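Local coordinates for protein deseasin MCP-01 (Pseudoalteromonas sp., PDB 3VV3) that degrades collagen as a serine protease of the subtilisin family, with calcium ions bound to its catalytic domain, at residues V53-P58 and V96-D101; S68-G73 and I84-G89. All blocks are in the same frame, centred on the assembly; numbering follows the deposited sequence.

Contact 1 of 2, residues V53-P58 and V96-D101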
ATOM      1  N   VAL A  53      -3.689   5.164 -15.497  1.00  5.92           N
ATOM      2  CA  VAL A  53      -5.093   4.769 -15.573  1.00  4.65           C
ATOM      3  C   VAL A  53      -5.212   3.691 -16.636  1.00  7.50           C
ATOM      4  O   VAL A  53      -4.771   3.888 -17.762  1.00  6.37           O
ATOM      5  CB  VAL A  53      -5.989   5.953 -15.997  1.00  4.96           C
ATOM      6  CG1 VAL A  53      -7.449   5.510 -16.120  1.00 10.00           C
ATOM      7  CG2 VAL A  53      -5.854   7.108 -14.999  1.00  8.27           C
ATOM      8  N   ASP A  54      -5.772   2.539 -16.287  1.00  6.91           N
ATOM      9  CA  ASP A  54      -6.021   1.529 -17.312  1.00  8.33           C
ATOM     10  C   ASP A  54      -7.317   1.855 -18.043  1.00  7.73           C
ATOM     11  O   ASP A  54      -8.387   1.335 -17.701  1.00  8.87           O
ATOM     12  CB  ASP A  54      -6.097   0.117 -16.728  1.00 10.00           C
ATOM     13  CG  ASP A  54      -6.255  -0.946 -17.809  1.00 11.21           C
ATOM     14  OD1 ASP A  54      -6.308  -0.583 -19.005  1.00  8.06           O
ATOM     15  OD2 ASP A  54      -6.330  -2.145 -17.467  1.00 13.57           O
ATOM     16  N   TYR A  55      -7.200   2.708 -19.059  1.00  8.45           N
ATOM     17  CA  TYR A  55      -8.345   3.167 -19.838  1.00  8.32           C
ATOM     18  C   TYR A  55      -8.916   2.059 -20.720  1.00 11.22           C
ATOM     19  O   TYR A  55      -9.919   2.264 -21.403  1.00  8.93           O
ATOM     20  CB  TYR A  55      -7.946   4.380 -20.700  1.00  7.97           C
ATOM     21  CG  TYR A  55      -6.657   4.146 -21.451  1.00  7.41           C
ATOM     22  CD1 TYR A  55      -6.641   3.381 -22.613  1.00  8.84           C
ATOM     23  CD2 TYR A  55      -5.453   4.653 -20.983  1.00  5.75           C
ATOM     24  CE1 TYR A  55      -5.468   3.144 -23.293  1.00 12.24           C
ATOM     25  CE2 TYR A  55      -4.270   4.422 -21.656  1.00  7.87           C
ATOM     26  CZ  TYR A  55      -4.283   3.661 -22.809  1.00  8.92           C
ATOM     27  OH  TYR A  55      -3.120   3.418 -23.485  1.00 10.29           O
ATOM     28  N   SER A  56      -8.273   0.894 -20.711  1.00  9.78           N
ATOM     29  CA  SER A  56      -8.754  -0.253 -21.492  1.00 12.90           C
ATOM     30  C   SER A  56      -9.646  -1.186 -20.666  1.00 11.81           C
ATOM     31  O   SER A  56     -10.293  -2.081 -21.209  1.00 12.08           O
ATOM     32  CB  SER A  56      -7.582  -1.039 -22.090  1.00 12.90           C
ATOM     33  OG  SER A  56      -7.034  -1.962 -21.158  1.00 17.14           O
ATOM     34  N   HIS A  57      -9.674  -0.980 -19.354  1.00  9.53           N
ATOM     35  CA  HIS A  57     -10.535  -1.775 -18.480  1.00  9.43           C
ATOM     36  C   HIS A  57     -12.003  -1.610 -18.890  1.00  9.71           C
ATOM     37  O   HIS A  57     -12.492  -0.489 -19.067  1.00  9.31           O
ATOM     38  CB  HIS A  57     -10.342  -1.361 -17.012  1.00  9.62           C
ATOM     39  CG  HIS A  57     -11.024  -2.264 -16.031  1.00 10.62           C
ATOM     40  ND1 HIS A  57     -10.339  -2.980 -15.072  1.00 10.93           N
ATOM     41  CD2 HIS A  57     -12.330  -2.577 -15.872  1.00  5.39           C
ATOM     42  CE1 HIS A  57     -11.198  -3.687 -14.357  1.00  8.04           C
ATOM     43  NE2 HIS A  57     -12.412  -3.459 -14.823  1.00 11.29           N
ATOM     44  N   PRO A  58     -12.712  -2.733 -19.070  1.00  9.30           N
ATOM     45  CA  PRO A  58     -14.117  -2.661 -19.494  1.00 10.59           C
ATOM     46  C   PRO A  58     -15.002  -1.774 -18.609  1.00 12.01           C
ATOM     47  O   PRO A  58     -16.011  -1.247 -19.096  1.00 10.55           O
ATOM     48  CB  PRO A  58     -14.571  -4.126 -19.420  1.00 11.82           C
ATOM     49  CG  PRO A  58     -13.325  -4.907 -19.692  1.00 13.71           C
ATOM     50  CD  PRO A  58     -12.209  -4.118 -19.030  1.00  9.35           C
ATOM     51  N   VAL A  96       6.010   9.764 -22.813  1.00  8.31           N
ATOM     52  CA  VAL A  96       5.123   9.128 -23.785  1.00  8.98           C
ATOM     53  C   VAL A  96       3.671   9.519 -23.480  1.00  9.73           C
ATOM     54  O   VAL A  96       3.276   9.604 -22.315  1.00  7.62           O
ATOM     55  CB  VAL A  96       5.308   7.599 -23.806  1.00  9.76           C
ATOM     56  CG1 VAL A  96       4.311   6.941 -24.752  1.00  7.60           C
ATOM     57  CG2 VAL A  96       6.748   7.254 -24.212  1.00 10.94           C
ATOM     58  N   GLY A  97       2.890   9.779 -24.524  1.00  7.04           N
ATOM     59  CA  GLY A  97       1.501  10.187 -24.362  1.00  7.77           C
ATOM     60  C   GLY A  97       0.551   9.042 -24.054  1.00  6.40           C
ATOM     61  O   GLY A  97      -0.477   8.878 -24.715  1.00 10.28           O
ATOM     62  N   ASP A  98       0.890   8.257 -23.032  1.00  7.28           N
ATOM     63  CA  ASP A  98       0.143   7.053 -22.702  1.00  7.02           C
ATOM     64  C   ASP A  98       0.196   6.855 -21.192  1.00  6.53           C
ATOM     65  O   ASP A  98       1.248   6.532 -20.648  1.00  9.14           O
ATOM     66  CB  ASP A  98       0.766   5.845 -23.408  1.00 10.18           C
ATOM     67  CG  ASP A  98      -0.064   4.587 -23.256  1.00 13.00           C
ATOM     68  OD1 ASP A  98      -1.006   4.582 -22.432  1.00  9.21           O
ATOM     69  OD2 ASP A  98       0.230   3.601 -23.966  1.00 14.52           O
ATOM     70  N   PRO A  99      -0.939   7.068 -20.508  1.00  5.83           N
ATOM     71  CA  PRO A  99      -0.954   6.927 -19.050  1.00  5.75           C
ATOM     72  C   PRO A  99      -1.294   5.514 -18.597  1.00  7.47           C
ATOM     73  O   PRO A  99      -1.617   5.353 -17.427  1.00  6.82           O
ATOM     74  CB  PRO A  99      -2.086   7.876 -18.638  1.00  6.05           C
ATOM     75  CG  PRO A  99      -3.078   7.733 -19.772  1.00  6.15           C
ATOM     76  CD  PRO A  99      -2.217   7.589 -21.025  1.00  5.51           C
ATOM     77  N   MET A 100      -1.207   4.516 -19.479  1.00  6.03           N
ATOM     78  CA  MET A 100      -1.575   3.149 -19.098  1.00  7.23           C
ATOM     79  C   MET A 100      -0.962   2.737 -17.754  1.00  8.36           C
ATOM     80  O   MET A 100       0.247   2.867 -17.526  1.00  8.29           O
ATOM     81  CB  MET A 100      -1.185   2.136 -20.185  1.00  7.12           C
ATOM     82  CG  MET A 100      -1.384   0.681 -19.758  1.00 10.34           C
ATOM     83  SD  MET A 100      -3.108   0.276 -19.409  1.00 10.74           S
ATOM     84  CE  MET A 100      -3.854   0.590 -21.002  1.00 12.86           C
ATOM     85  N   ASP A 101      -1.819   2.227 -16.877  1.00  7.56           N
ATOM     86  CA  ASP A 101      -1.409   1.757 -15.565  1.00  5.40           C
ATOM     87  C   ASP A 101      -0.829   0.346 -15.643  1.00  8.17           C
ATOM     88  O   ASP A 101      -1.521  -0.603 -16.034  1.00  9.75           O
ATOM     89  CB  ASP A 101      -2.626   1.756 -14.651  1.00  6.28           C
ATOM     90  CG  ASP A 101      -2.288   1.420 -13.218  1.00  7.29           C
ATOM     91  OD1 ASP A 101      -1.084   1.377 -12.867  1.00  7.46           O
ATOM     92  OD2 ASP A 101      -3.248   1.222 -12.436  1.00  6.54           O
TER
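Y55 reaches across to D98, its hydroxyl giving OD1 a hydrogen bond with OH and OD1 2.6 Å apart. D98 OD1 lies at the edge of the ring, while the bond arrives from above the carboxylate plane. The backbone N of M100 reaches the same OD1 from the opposite face, closing an Asx turn, so two donors grip one oxygen and hold the carboxylate in place. M100 lays its methyl over one face of Y55, CE 3.9 Å from the ring centroid, a CH-pi contact, with SD farther off above the same face, a Met-aromatic contact; H88 stacks on the other face. A thioether chain suits this role because it can fold: a bend at chi2 (63°) carries SD to within 3.3 Å of D54 OD1, and one at chi3 (61°) turns CE back over the ring. A leucine in place of Y55 would probably leave D98 OD1 with only M100 N of these two donors and deprive the M100 methyl of its flat seat.

The buried part is close-packed: V53 N donates to P99 O at 2.8 Å, and D101 CB lies 3.6 Å from D54 N. The D101 carboxylate turns to T107 and T51. The looser, more solvent-exposed side is at S56, which touches M100 only lightly; S56 N closes a second Asx turn on D54 OD1, and S56 OG adds a bond to the same oxygen. The pairing thus ties the loop after strand 45-50 to the loop entering helix 105-114, beside a probable Asp-His-Ser catalytic site of the subtilisin fold.

Contact 2 of 2, residues S68-G73 and I84-G89. With CA (calcium ion), chain F; CA (calcium ion), chain C.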
ATOM      1  N   SER A  68      -9.404  16.224 -27.224  1.00  6.07           N
ATOM      2  CA  SER A  68     -10.071  16.660 -28.451  1.00  7.38           C
ATOM      3  C   SER A  68      -9.082  17.302 -29.419  1.00 11.16           C
ATOM      4  O   SER A  68      -9.374  17.457 -30.603  1.00  9.36           O
ATOM      5  CB  SER A  68     -11.209  17.629 -28.128  1.00 11.59           C
ATOM      6  OG  SER A  68     -10.699  18.853 -27.638  1.00 18.69           O
ATOM      7  N   GLY A  69      -7.902  17.651 -28.915  1.00  6.72           N
ATOM      8  CA  GLY A  69      -6.901  18.333 -29.726  1.00  9.69           C
ATOM      9  C   GLY A  69      -5.810  17.433 -30.284  1.00  9.93           C
ATOM     10  O   GLY A  69      -4.877  17.917 -30.934  1.00 10.32           O
ATOM     11  N   GLU A  70      -5.916  16.133 -30.024  1.00  8.50           N
ATOM     12  CA  GLU A  70      -4.944  15.163 -30.516  1.00  8.45           C
ATOM     13  C   GLU A  70      -5.509  14.226 -31.569  1.00 11.11           C
ATOM     14  O   GLU A  70      -6.579  13.629 -31.390  1.00 11.72           O
ATOM     15  CB  GLU A  70      -4.379  14.316 -29.365  1.00  9.46           C
ATOM     16  CG  GLU A  70      -3.151  14.910 -28.681  1.00  9.26           C
ATOM     17  CD  GLU A  70      -1.886  14.729 -29.493  1.00  9.76           C
ATOM     18  OE1 GLU A  70      -1.915  13.951 -30.459  1.00  4.81           O
ATOM     19  OE2 GLU A  70      -0.858  15.340 -29.166  1.00  6.72           O
ATOM     20  N   ILE A  71      -4.778  14.099 -32.671  1.00  8.84           N
ATOM     21  CA  ILE A  71      -5.008  13.027 -33.625  1.00 11.17           C
ATOM     22  C   ILE A  71      -4.235  11.817 -33.130  1.00 13.05           C
ATOM     23  O   ILE A  71      -3.018  11.865 -33.007  1.00  8.35           O
ATOM     24  CB  ILE A  71      -4.490  13.411 -35.023  1.00 12.03           C
ATOM     25  CG1 ILE A  71      -5.224  14.657 -35.525  1.00 11.66           C
ATOM     26  CG2 ILE A  71      -4.638  12.243 -35.979  1.00 13.03           C
ATOM     27  CD1 ILE A  71      -4.840  15.072 -36.944  1.00 15.41           C
ATOM     28  N   ALA A  72      -4.932  10.728 -32.828  1.00 10.38           N
ATOM     29  CA  ALA A  72      -4.258   9.565 -32.274  1.00 13.80           C
ATOM     30  C   ALA A  72      -3.284   8.959 -33.273  1.00 15.41           C
ATOM     31  O   ALA A  72      -3.577   8.860 -34.465  1.00 15.86           O
ATOM     32  CB  ALA A  72      -5.273   8.517 -31.819  1.00 15.48           C
ATOM     33  N   GLY A  73      -2.116   8.572 -32.772  1.00 13.38           N
ATOM     34  CA  GLY A  73      -1.208   7.709 -33.504  1.00 14.90           C
ATOM     35  C   GLY A  73      -0.465   8.299 -34.686  1.00 17.43           C
ATOM     36  O   GLY A  73       0.160   7.553 -35.442  1.00 19.08           O
ATOM     37  N   ILE A  84       3.437  14.060 -27.241  1.00  7.20           N
ATOM     38  CA  ILE A  84       2.943  13.495 -28.487  1.00  5.84           C
ATOM     39  C   ILE A  84       1.858  12.443 -28.267  1.00  8.93           C
ATOM     40  O   ILE A  84       2.024  11.518 -27.473  1.00  6.76           O
ATOM     41  CB  ILE A  84       4.090  12.850 -29.271  1.00  8.83           C
ATOM     42  CG1 ILE A  84       5.074  13.927 -29.736  1.00  9.64           C
ATOM     43  CG2 ILE A  84       3.537  12.021 -30.438  1.00  9.21           C
ATOM     44  CD1 ILE A  84       6.404  13.360 -30.241  1.00 11.15           C
ATOM     45  N   ASP A  85       0.742  12.585 -28.974  1.00  6.09           N
ATOM     46  CA  ASP A  85      -0.280  11.542 -28.998  1.00  6.71           C
ATOM     47  C   ASP A  85      -0.867  11.271 -27.608  1.00 10.90           C
ATOM     48  O   ASP A  85      -1.216  10.130 -27.292  1.00  7.79           O
ATOM     49  CB  ASP A  85       0.278  10.243 -29.618  1.00  9.34           C
ATOM     50  CG  ASP A  85       0.495  10.354 -31.127  1.00 12.77           C
ATOM     51  OD1 ASP A  85       0.063  11.363 -31.709  1.00  7.24           O
ATOM     52  OD2 ASP A  85       1.086   9.443 -31.736  1.00 11.23           O
ATOM     53  N   ASP A  86      -0.982  12.318 -26.791  1.00  6.56           N
ATOM     54  CA  ASP A  86      -1.582  12.186 -25.461  1.00  7.66           C
ATOM     55  C   ASP A  86      -3.109  12.150 -25.545  1.00  5.81           C
ATOM     56  O   ASP A  86      -3.801  13.126 -25.259  1.00  7.17           O
ATOM     57  CB  ASP A  86      -1.086  13.272 -24.495  1.00  5.82           C
ATOM     58  CG  ASP A  86      -1.445  14.672 -24.938  1.00 10.39           C
ATOM     59  OD1 ASP A  86      -1.223  14.988 -26.123  1.00  4.07           O
ATOM     60  OD2 ASP A  86      -1.937  15.452 -24.097  1.00  5.60           O
ATOM     61  N   VAL A  87      -3.616  10.998 -25.954  1.00  6.46           N
ATOM     62  CA  VAL A  87      -5.038  10.820 -26.169  1.00  6.07           C
ATOM     63  C   VAL A  87      -5.786  10.712 -24.845  1.00  5.99           C
ATOM     64  O   VAL A  87      -6.820  11.338 -24.667  1.00  6.52           O
ATOM     65  CB  VAL A  87      -5.301   9.564 -27.026  1.00  9.05           C
ATOM     66  CG1 VAL A  87      -6.802   9.260 -27.101  1.00  8.37           C
ATOM     67  CG2 VAL A  87      -4.694   9.757 -28.428  1.00  9.90           C
ATOM     68  N   HIS A  88      -5.235   9.937 -23.915  1.00  5.58           N
ATOM     69  CA  HIS A  88      -5.873   9.708 -22.619  1.00  5.70           C
ATOM     70  C   HIS A  88      -5.120  10.339 -21.449  1.00  7.62           C
ATOM     71  O   HIS A  88      -5.550  10.228 -20.295  1.00  6.11           O
ATOM     72  CB  HIS A  88      -5.995   8.206 -22.363  1.00  6.53           C
ATOM     73  CG  HIS A  88      -6.817   7.486 -23.383  1.00  8.72           C
ATOM     74  ND1 HIS A  88      -8.142   7.786 -23.615  1.00 10.05           N
ATOM     75  CD2 HIS A  88      -6.506   6.474 -24.227  1.00 11.14           C
ATOM     76  CE1 HIS A  88      -8.612   6.991 -24.561  1.00 11.70           C
ATOM     77  NE2 HIS A  88      -7.643   6.178 -24.942  1.00 11.43           N
ATOM     78  N   GLY A  89      -3.996  10.986 -21.740  1.00  7.81           N
ATOM     79  CA  GLY A  89      -3.130  11.500 -20.693  1.00  5.49           C
ATOM     80  C   GLY A  89      -1.681  11.205 -21.030  1.00  6.64           C
ATOM     81  O   GLY A  89      -1.357  10.946 -22.190  1.00  6.61           O
TER
HETATM   82 CA    CA F 404      -1.149  13.261 -32.517  1.00 30.00          CA
HETATM   83 CA    CA C 401      -0.274  16.655 -27.423  1.00 30.00          CA
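The carboxylates of E70 and D86 stand almost upright to one another, their planes 81° apart. D85 N sits above one face of the E70 group and gives OE2 a weak hydrogen bond of 3.2 Å. Beyond each E70 oxygen lies a calcium ion: OE1 binds one at 2.3 Å and OE2 binds the other, which also takes D86 OD1 at 2.3 Å. A bend at chi2 (-77°) swings the glutamate between the two ions, a span for which its longer chain is suited. Without the metal, the 3.1 Å between E70 OE2 and D86 OD1 would probably be repulsive.

The ion at D86 is completed by D77, D79, N81 and the backbone oxygen of Y83, ligands at every second position, a spacing that recalls an EF-hand loop without its helices. The ion at OE1 takes I71 O and D85 OD1, each at 2.4 Å; D74 OD1 and I76 O also bind it, and N78 belongs to the same site. Further polar partners are N78 for E70, G75 for D85 and Y155 for D86. G73 takes a positive phi, easiest for glycine, and its CA lies 3.4 Å from D85 OD2. Beside the ions, A72 CB rests on V87 CG2 at 3.7 Å.

In the fold
Both contacts belong to the connections around strand 89-91, an outermost strand of the parallel sheet. Contact 1 joins the chain on its two flanks, and contact 2 folds up the loop leading into the strand. Their centres are 12 Å apart, and they touch: P99 of contact 1 packs against H88 and G89 of contact 2. Contact 1 is partly buried, its centre about 16 Å from the centre of the chain, and relies on hydrogen bonds and aromatic packing. Contact 2, its centre about 23 Å from the centre of the chain, is a surface contact in which calcium ions gather the acidic groups, with only a small apolar contact beside them.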